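Type ii site-specific deoxyribonuclease (Klebsiella pneumoniae, PDB 6EKR) probably acts as a type II restriction endonuclease of the PD-(D/E)xK nuclease class, cutting double-stranded DNA at a specific recognition sequence. Local coordinates at residues S104-N108 and T285-L290. The protein carries 2 engineered substitutions. Numbering follows the deposited sequence.
Sequences SRRAN and TMGDFL
Ser104, Ala107 and Asn108 on helix 101-125 meet the first turn of helix 286-298, which follows the strand at one edge, within this chain, of the mixed sheet in this PD-(D/E)xK nuclease. The axes of the two short segments approach to 7.5 Å, with their N-to-C directions 110° apart, a close approach at which Gly287 has no side chain to hold them apart: its CA is 4.2 Å from Ser104 CA. Gly287 CA also directs a C-H toward Ser104 O at 3.5 Å, although that carbonyl already accepts the intrahelical bond from Asn108 N. On one flank, Ser104 OG donates to Asp288 OD1 at 3.1 Å. A chi1 of 170° swings OG away from the backbone N and across to the carboxylate, where it arrives 55° out of the carboxylate plane, from above. Ala107 supplies the apolar part, its CB touching Leu290 CD1 at 3.7 Å, while Phe88 of helix 78-91 packs against both side chains. The Asn108 amide has a partner on each branch: ND2 bonds to Cys266 O, consistent with OD1 being turned to the start of helix 286-298. There, tentatively, since the place of OD1 is less sure, Asn108 OD1 takes two weak bonds, from Met286 N at 2.9 Å and from Gly287 N at 3.4 Å.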
loop_
_atom_site.group_PDB
_atom_site.type_symbol
_atom_site.label_atom_id
_atom_site.label_comp_id
_atom_site.label_asym_id
_atom_site.label_seq_id
_atom_site.Cartn_x
_atom_site.Cartn_y
_atom_site.Cartn_z
ATOM N N SER A 104 26.344 5.206 -19.818
ATOM C CA SER A 104 25.018 5.076 -19.241
ATOM C C SER A 104 24.373 3.737 -19.582
ATOM O O SER A 104 23.840 3.092 -18.694
ATOM C CB SER A 104 24.129 6.248 -19.663
ATOM O OG SER A 104 22.774 6.043 -19.300
ATOM N N ARG A 105 24.434 3.313 -20.845
ATOM C CA ARG A 105 23.810 2.043 -21.274
ATOM C C ARG A 105 24.368 0.828 -20.548
ATOM O O ARG A 105 23.647 -0.128 -20.277
ATOM C CB ARG A 105 23.990 1.805 -22.770
ATOM C CG ARG A 105 22.982 2.479 -23.676
ATOM C CD ARG A 105 23.390 2.271 -25.144
ATOM N NE ARG A 105 22.724 3.192 -26.072
ATOM C CZ ARG A 105 23.283 3.662 -27.187
ATOM N NH1 ARG A 105 24.527 3.316 -27.507
ATOM N NH2 ARG A 105 22.604 4.487 -27.974
ATOM N N ARG A 106 25.662 0.859 -20.260
ATOM C CA ARG A 106 26.325 -0.276 -19.643
ATOM C C ARG A 106 26.141 -0.276 -18.126
ATOM O O ARG A 106 26.012 -1.340 -17.519
ATOM C CB ARG A 106 27.804 -0.320 -20.025
ATOM C CG ARG A 106 28.501 -1.583 -19.574
ATOM C CD ARG A 106 29.982 -1.534 -19.883
ATOM N NE ARG A 106 30.639 -0.329 -19.364
ATOM C CZ ARG A 106 31.890 0.016 -19.650
ATOM N NH1 ARG A 106 32.627 -0.748 -20.452
ATOM N NH2 ARG A 106 32.400 1.127 -19.142
ATOM N N ALA A 107 26.131 0.915 -17.524
ATOM C CA ALA A 107 25.771 1.061 -16.113
ATOM C C ALA A 107 24.365 0.499 -15.910
ATOM O O ALA A 107 24.122 -0.303 -14.993
ATOM C CB ALA A 107 25.837 2.506 -15.684
ATOM N N ASN A 108 23.459 0.887 -16.804
ATOM C CA ASN A 108 22.105 0.383 -16.783
ATOM C C ASN A 108 22.066 -1.128 -16.910
ATOM O O ASN A 108 21.414 -1.795 -16.116
ATOM C CB ASN A 108 21.280 1.019 -17.889
ATOM C CG ASN A 108 19.804 0.966 -17.605
ATOM O OD1 ASN A 108 19.341 1.529 -16.615
ATOM N ND2 ASN A 108 19.050 0.303 -18.474
ATOM N N THR A 285 16.909 6.836 -16.717
ATOM C CA THR A 285 17.433 5.471 -16.739
ATOM C C THR A 285 18.276 5.229 -15.489
ATOM O O THR A 285 18.637 6.192 -14.802
ATOM C CB THR A 285 18.255 5.277 -18.033
ATOM O OG1 THR A 285 17.362 5.239 -19.149
ATOM C CG2 THR A 285 18.994 4.002 -18.034
HETATM N N MSE A 286 18.576 3.968 -15.165
HETATM C CA MSE A 286 19.423 3.681 -13.996
HETATM C C MSE A 286 20.869 4.112 -14.216
HETATM O O MSE A 286 21.563 4.468 -13.264
HETATM C CB MSE A 286 19.343 2.215 -13.554
HETATM C CG MSE A 286 18.145 1.879 -12.660
HETATM SE SE MSE A 286 17.877 3.110 -11.160
HETATM C CE MSE A 286 19.549 2.793 -10.203
ATOM N N GLY A 287 21.312 4.082 -15.473
ATOM C CA GLY A 287 22.557 4.733 -15.881
ATOM C C GLY A 287 22.478 6.254 -15.766
ATOM O O GLY A 287 23.431 6.892 -15.305
ATOM N N ASP A 288 21.351 6.841 -16.180
ATOM C CA ASP A 288 21.131 8.282 -16.006
ATOM C C ASP A 288 21.040 8.653 -14.529
ATOM O O ASP A 288 21.424 9.763 -14.129
ATOM C CB ASP A 288 19.853 8.744 -16.718
ATOM C CG ASP A 288 19.942 8.642 -18.241
ATOM O OD1 ASP A 288 21.075 8.621 -18.798
ATOM O OD2 ASP A 288 18.861 8.590 -18.877
ATOM N N PHE A 289 20.515 7.717 -13.734
ATOM C CA PHE A 289 20.402 7.869 -12.289
ATOM C C PHE A 289 21.726 8.229 -11.644
ATOM O O PHE A 289 21.779 9.138 -10.825
ATOM C CB PHE A 289 19.857 6.589 -11.646
ATOM C CG PHE A 289 19.819 6.635 -10.134
ATOM C CD1 PHE A 289 18.750 7.228 -9.468
ATOM C CD2 PHE A 289 20.855 6.093 -9.384
ATOM C CE1 PHE A 289 18.716 7.279 -8.082
ATOM C CE2 PHE A 289 20.828 6.147 -8.003
ATOM C CZ PHE A 289 19.755 6.740 -7.350
ATOM N N LEU A 290 22.784 7.509 -12.006
ATOM C CA LEU A 290 24.082 7.694 -11.369
ATOM C C LEU A 290 24.589 9.081 -11.638
ATOM O O LEU A 290 24.980 9.783 -10.710
ATOM C CB LEU A 290 25.092 6.652 -11.831
ATOM C CG LEU A 290 24.686 5.202 -11.579
ATOM C CD1 LEU A 290 25.527 4.266 -12.416
ATOM C CD2 LEU A 290 24.806 4.882 -10.098
#